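Local coordinates for dnab-like replicative helicase (Bacillus phage SPP1, PDB 3BH0), which probably unwinds duplex DNA in the 5'-3' direction at the phage replication fork, powered by ATP hydrolysis in the ATPase domain present here, at residues A[185-196]-A[206-216]. Residues are numbered along the deposited sequence; the frame is centred on the assembly and turned at random.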
loop_
_atom_site.group_PDB
_atom_site.type_symbol
_atom_site.label_atom_id
_atom_site.label_comp_id
_atom_site.label_asym_id
_atom_site.label_seq_id
_atom_site.Cartn_x
_atom_site.Cartn_y
_atom_site.Cartn_z
ATOM N N VAL A 185 8.334 0.614 -1.917
ATOM C CA VAL A 185 7.963 -0.036 -3.178
ATOM C C VAL A 185 6.521 -0.544 -3.109
ATOM O O VAL A 185 6.232 -1.490 -2.388
ATOM C CB VAL A 185 8.967 -1.166 -3.537
ATOM C CG1 VAL A 185 8.684 -1.763 -4.910
ATOM C CG2 VAL A 185 10.402 -0.617 -3.469
ATOM N N MET A 186 5.622 0.114 -3.841
ATOM C CA MET A 186 4.214 -0.295 -3.903
ATOM C C MET A 186 3.966 -1.096 -5.165
ATOM O O MET A 186 4.316 -0.658 -6.262
ATOM C CB MET A 186 3.268 0.906 -3.904
ATOM C CG MET A 186 3.227 1.717 -2.630
ATOM S SD MET A 186 1.607 2.505 -2.399
ATOM C CE MET A 186 0.711 1.176 -1.591
ATOM N N ILE A 187 3.345 -2.262 -5.024
ATOM C CA ILE A 187 3.078 -3.085 -6.190
ATOM C C ILE A 187 1.571 -3.245 -6.459
ATOM O O ILE A 187 0.874 -3.958 -5.721
ATOM C CB ILE A 187 3.845 -4.413 -6.110
ATOM C CG1 ILE A 187 5.321 -4.105 -5.788
ATOM C CG2 ILE A 187 3.682 -5.225 -7.418
ATOM C CD1 ILE A 187 6.129 -5.244 -5.302
ATOM N N ASP A 188 1.061 -2.562 -7.497
ATOM C CA ASP A 188 -0.355 -2.757 -7.859
ATOM C C ASP A 188 -0.562 -4.128 -8.399
ATOM O O ASP A 188 -0.557 -4.430 -9.594
ATOM C CB ASP A 188 -1.031 -1.697 -8.726
ATOM C CG ASP A 188 -2.588 -1.874 -8.764
ATOM O OD1 ASP A 188 -3.134 -2.887 -8.230
ATOM O OD2 ASP A 188 -3.269 -1.003 -9.344
ATOM N N TYR A 189 -0.716 -4.923 -7.363
ATOM C CA TYR A 189 -1.128 -6.278 -7.274
ATOM C C TYR A 189 -0.194 -7.361 -7.726
ATOM O O TYR A 189 0.244 -7.422 -8.871
ATOM C CB TYR A 189 -2.663 -6.455 -7.301
ATOM C CG TYR A 189 -3.335 -7.265 -8.357
ATOM C CD1 TYR A 189 -3.454 -8.645 -8.221
ATOM C CD2 TYR A 189 -3.981 -6.639 -9.425
ATOM C CE1 TYR A 189 -4.132 -9.395 -9.164
ATOM C CE2 TYR A 189 -4.676 -7.385 -10.373
ATOM C CZ TYR A 189 -4.743 -8.753 -10.234
ATOM O OH TYR A 189 -5.406 -9.485 -11.176
ATOM N N LEU A 190 0.133 -8.150 -6.708
ATOM C CA LEU A 190 1.194 -9.108 -6.674
ATOM C C LEU A 190 1.009 -10.242 -7.663
ATOM O O LEU A 190 1.978 -10.691 -8.258
ATOM C CB LEU A 190 1.320 -9.651 -5.240
ATOM C CG LEU A 190 2.292 -10.785 -4.877
ATOM C CD1 LEU A 190 2.828 -10.530 -3.482
ATOM C CD2 LEU A 190 1.640 -12.169 -4.961
ATOM N N GLN A 191 -0.233 -10.676 -7.843
ATOM C CA GLN A 191 -0.534 -11.886 -8.607
ATOM C C GLN A 191 -0.473 -11.649 -10.109
ATOM O O GLN A 191 -0.742 -12.560 -10.897
ATOM C CB GLN A 191 -1.904 -12.460 -8.218
ATOM C CG GLN A 191 -1.950 -13.098 -6.827
ATOM C CD GLN A 191 -2.209 -12.093 -5.693
ATOM O OE1 GLN A 191 -2.429 -10.898 -5.922
ATOM N NE2 GLN A 191 -2.192 -12.593 -4.461
ATOM N N LEU A 192 -0.119 -10.422 -10.474
ATOM C CA LEU A 192 0.126 -10.011 -11.842
ATOM C C LEU A 192 1.625 -10.050 -12.190
ATOM O O LEU A 192 2.004 -9.962 -13.366
ATOM C CB LEU A 192 -0.411 -8.576 -12.049
ATOM C CG LEU A 192 -1.591 -8.321 -12.998
ATOM C CD1 LEU A 192 -2.701 -9.329 -12.789
ATOM C CD2 LEU A 192 -2.128 -6.895 -12.889
ATOM N N LEU A 193 2.472 -10.173 -11.169
ATOM C CA LEU A 193 3.926 -10.156 -11.370
ATOM C C LEU A 193 4.390 -11.353 -12.200
ATOM O O LEU A 193 3.828 -12.435 -12.100
ATOM C CB LEU A 193 4.673 -10.117 -10.031
ATOM C CG LEU A 193 4.652 -8.798 -9.254
ATOM C CD1 LEU A 193 5.143 -8.976 -7.822
ATOM C CD2 LEU A 193 5.448 -7.714 -9.956
ATOM N N GLU A 194 5.411 -11.147 -13.029
ATOM C CA GLU A 194 5.991 -12.246 -13.812
ATOM C C GLU A 194 6.733 -13.187 -12.877
ATOM O O GLU A 194 7.659 -12.767 -12.208
ATOM C CB GLU A 194 6.950 -11.702 -14.861
ATOM C CG GLU A 194 6.285 -10.830 -15.891
ATOM C CD GLU A 194 7.191 -10.559 -17.088
ATOM O OE1 GLU A 194 8.448 -10.546 -16.923
ATOM O OE2 GLU A 194 6.637 -10.351 -18.194
ATOM N N PRO A 195 6.311 -14.460 -12.803
ATOM C CA PRO A 195 7.045 -15.396 -11.948
ATOM C C PRO A 195 8.407 -15.787 -12.541
ATOM O O PRO A 195 8.577 -15.750 -13.764
ATOM C CB PRO A 195 6.111 -16.602 -11.879
ATOM C CG PRO A 195 5.335 -16.556 -13.140
ATOM C CD PRO A 195 5.157 -15.103 -13.463
ATOM N N ALA A 196 9.359 -16.158 -11.677
ATOM C CA ALA A 196 10.737 -16.425 -12.125
ATOM C C ALA A 196 10.791 -17.655 -13.016
ATOM O O ALA A 196 11.491 -17.664 -14.021
ATOM C CB ALA A 196 11.692 -16.555 -10.949
ATOM N N ILE A 206 3.721 -18.027 -6.995
ATOM C CA ILE A 206 3.352 -17.016 -5.995
ATOM C C ILE A 206 4.238 -17.113 -4.745
ATOM O O ILE A 206 4.610 -16.100 -4.172
ATOM C CB ILE A 206 1.857 -17.074 -5.595
ATOM C CG1 ILE A 206 0.939 -16.947 -6.813
ATOM C CG2 ILE A 206 1.551 -16.045 -4.505
ATOM C CD1 ILE A 206 0.913 -15.590 -7.484
ATOM N N SER A 207 4.579 -18.335 -4.342
ATOM C CA SER A 207 5.518 -18.562 -3.247
ATOM C C SER A 207 6.860 -17.883 -3.518
ATOM O O SER A 207 7.360 -17.132 -2.666
ATOM C CB SER A 207 5.711 -20.063 -3.026
ATOM O OG SER A 207 4.568 -20.631 -2.400
ATOM N N GLN A 208 7.420 -18.129 -4.710
ATOM C CA GLN A 208 8.686 -17.497 -5.139
ATOM C C GLN A 208 8.571 -15.985 -5.165
ATOM O O GLN A 208 9.401 -15.295 -4.578
ATOM C CB GLN A 208 9.141 -17.998 -6.512
ATOM C CG GLN A 208 10.152 -17.057 -7.217
ATOM C CD GLN A 208 9.467 -16.005 -8.105
ATOM O OE1 GLN A 208 8.553 -16.321 -8.863
ATOM N NE2 GLN A 208 9.915 -14.761 -8.011
ATOM N N ILE A 209 7.536 -15.462 -5.822
ATOM C CA ILE A 209 7.308 -14.011 -5.818
ATOM C C ILE A 209 7.314 -13.451 -4.393
ATOM O O ILE A 209 7.931 -12.425 -4.129
ATOM C CB ILE A 209 6.011 -13.608 -6.545
ATOM C CG1 ILE A 209 6.106 -13.921 -8.044
ATOM C CG2 ILE A 209 5.727 -12.107 -6.314
ATOM C CD1 ILE A 209 4.758 -13.923 -8.772
ATOM N N SER A 210 6.650 -14.146 -3.478
ATOM C CA SER A 210 6.545 -13.708 -2.076
ATOM C C SER A 210 7.902 -13.692 -1.341
ATOM O O SER A 210 8.275 -12.683 -0.736
ATOM C CB SER A 210 5.503 -14.572 -1.333
ATOM O OG SER A 210 5.688 -14.539 0.081
ATOM N N ARG A 211 8.635 -14.806 -1.408
ATOM C CA ARG A 211 9.973 -14.897 -0.801
ATOM C C ARG A 211 10.883 -13.801 -1.308
ATOM O O ARG A 211 11.551 -13.122 -0.511
ATOM C CB ARG A 211 10.626 -16.262 -1.066
ATOM C CG ARG A 211 10.074 -17.382 -0.226
ATOM C CD ARG A 211 10.881 -18.657 -0.414
ATOM N NE ARG A 211 10.889 -19.106 -1.807
ATOM C CZ ARG A 211 10.020 -19.975 -2.303
ATOM N NH1 ARG A 211 9.085 -20.471 -1.509
ATOM N NH2 ARG A 211 10.083 -20.355 -3.585
ATOM N N ASP A 212 10.885 -13.618 -2.630
ATOM C CA ASP A 212 11.763 -12.652 -3.288
ATOM C C ASP A 212 11.423 -11.203 -2.911
ATOM O O ASP A 212 12.333 -10.355 -2.746
ATOM C CB ASP A 212 11.773 -12.877 -4.817
ATOM C CG ASP A 212 12.408 -14.227 -5.220
ATOM O OD1 ASP A 212 12.890 -14.953 -4.321
ATOM O OD2 ASP A 212 12.430 -14.579 -6.424
ATOM N N LEU A 213 10.122 -10.928 -2.748
ATOM C CA LEU A 213 9.665 -9.586 -2.353
ATOM C C LEU A 213 10.128 -9.239 -0.955
ATOM O O LEU A 213 10.489 -8.097 -0.676
ATOM C CB LEU A 213 8.134 -9.435 -2.473
ATOM C CG LEU A 213 7.632 -9.185 -3.899
ATOM C CD1 LEU A 213 6.115 -9.185 -3.981
ATOM C CD2 LEU A 213 8.215 -7.890 -4.511
ATOM N N LYS A 214 10.113 -10.229 -0.074
ATOM C CA LYS A 214 10.566 -10.032 1.304
ATOM C C LYS A 214 12.104 -9.902 1.356
ATOM O O LYS A 214 12.642 -9.024 2.045
ATOM C CB LYS A 214 10.035 -11.167 2.203
ATOM C CG LYS A 214 10.550 -11.194 3.650
ATOM C CD LYS A 214 10.499 -9.833 4.332
ATOM C CE LYS A 214 10.915 -9.917 5.792
ATOM N NZ LYS A 214 10.783 -8.568 6.426
ATOM N N LYS A 215 12.794 -10.778 0.622
ATOM C CA LYS A 215 14.255 -10.725 0.493
ATOM C C LYS A 215 14.690 -9.344 -0.033
ATOM O O LYS A 215 15.589 -8.719 0.528
ATOM C CB LYS A 215 14.757 -11.846 -0.428
ATOM C CG LYS A 215 16.171 -12.291 -0.098
ATOM C CD LYS A 215 16.825 -13.079 -1.214
ATOM C CE LYS A 215 16.575 -14.573 -1.074
ATOM N NZ LYS A 215 17.388 -15.331 -2.084
ATOM N N MET A 216 14.020 -8.871 -1.087
ATOM C CA MET A 216 14.247 -7.535 -1.626
ATOM C C MET A 216 14.039 -6.428 -0.588
ATOM O O MET A 216 14.863 -5.520 -0.474
ATOM C CB MET A 216 13.353 -7.286 -2.839
ATOM C CG MET A 216 13.497 -5.877 -3.425
ATOM S SD MET A 216 12.517 -5.639 -4.914
ATOM C CE MET A 216 10.877 -5.453 -4.198
#
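Leu-213 pushes its forked tip from helix 202-220 into a hollow lined by Ile-187, Leu-190 and Leu-193. Leu-213 CD2 meets Ile-187 CD1 head-on at 3.5 Å, while Leu-213 CD1 turns mainly to the leucines, lying 3.6 Å from Leu-190 CD1 and also touching the end of Leu-193. One turn back along the helix, Ile-209 is the second bump, and its two branches divide the work. Ile-209 CG2 drops between Leu-190 and Leu-193, 3.5 Å from Leu-193 CD1; the longer arm carries CD1 out over Leu-193 CB and toward Pro-195. Leu-190 in turn fits between helix side chains: with CG anti to its backbone N (chi1 175°), its isobutyl end is carried toward the helix, where Leu-190 CD2 meets Ile-206 CG2 at 3.9 Å and CD1 meets Leu-213. Beside it, Ile-206 CD1 rests across the CG of Gln-191, whose amide is engaged elsewhere by Ser-228 and the backbone N of Gln-229. At the other end, Val-185 and the Met-216 methyl CE close the apolar row more loosely.

Farther along the loop, at the more exposed end, Gln-208 bends at chi2 (-90°) and takes the N-H of Ala-196 on OE1, at 2.9 Å and nearly straight, though the donor stands above the amide's carbonyl plane. Its NE2 gives a hydrogen bond to OD2 of Asp-212, so both ends of the amide are engaged, which should fix its rotation, and Ala-196 CB lies against the amide carbon.

This is the first half of a beta-alpha-beta unit in the P-loop ATPase core, strand 183-188 leading through helix 202-220 to strand 223-228. Its chemistry implies that interlocked aliphatic branches join the helix to the strand's end and the 3-10 turn and loop beyond, while the Ala-196 bond, with Arg-202 of the same helix holding Gln-191 O, adds polar ties to the loop.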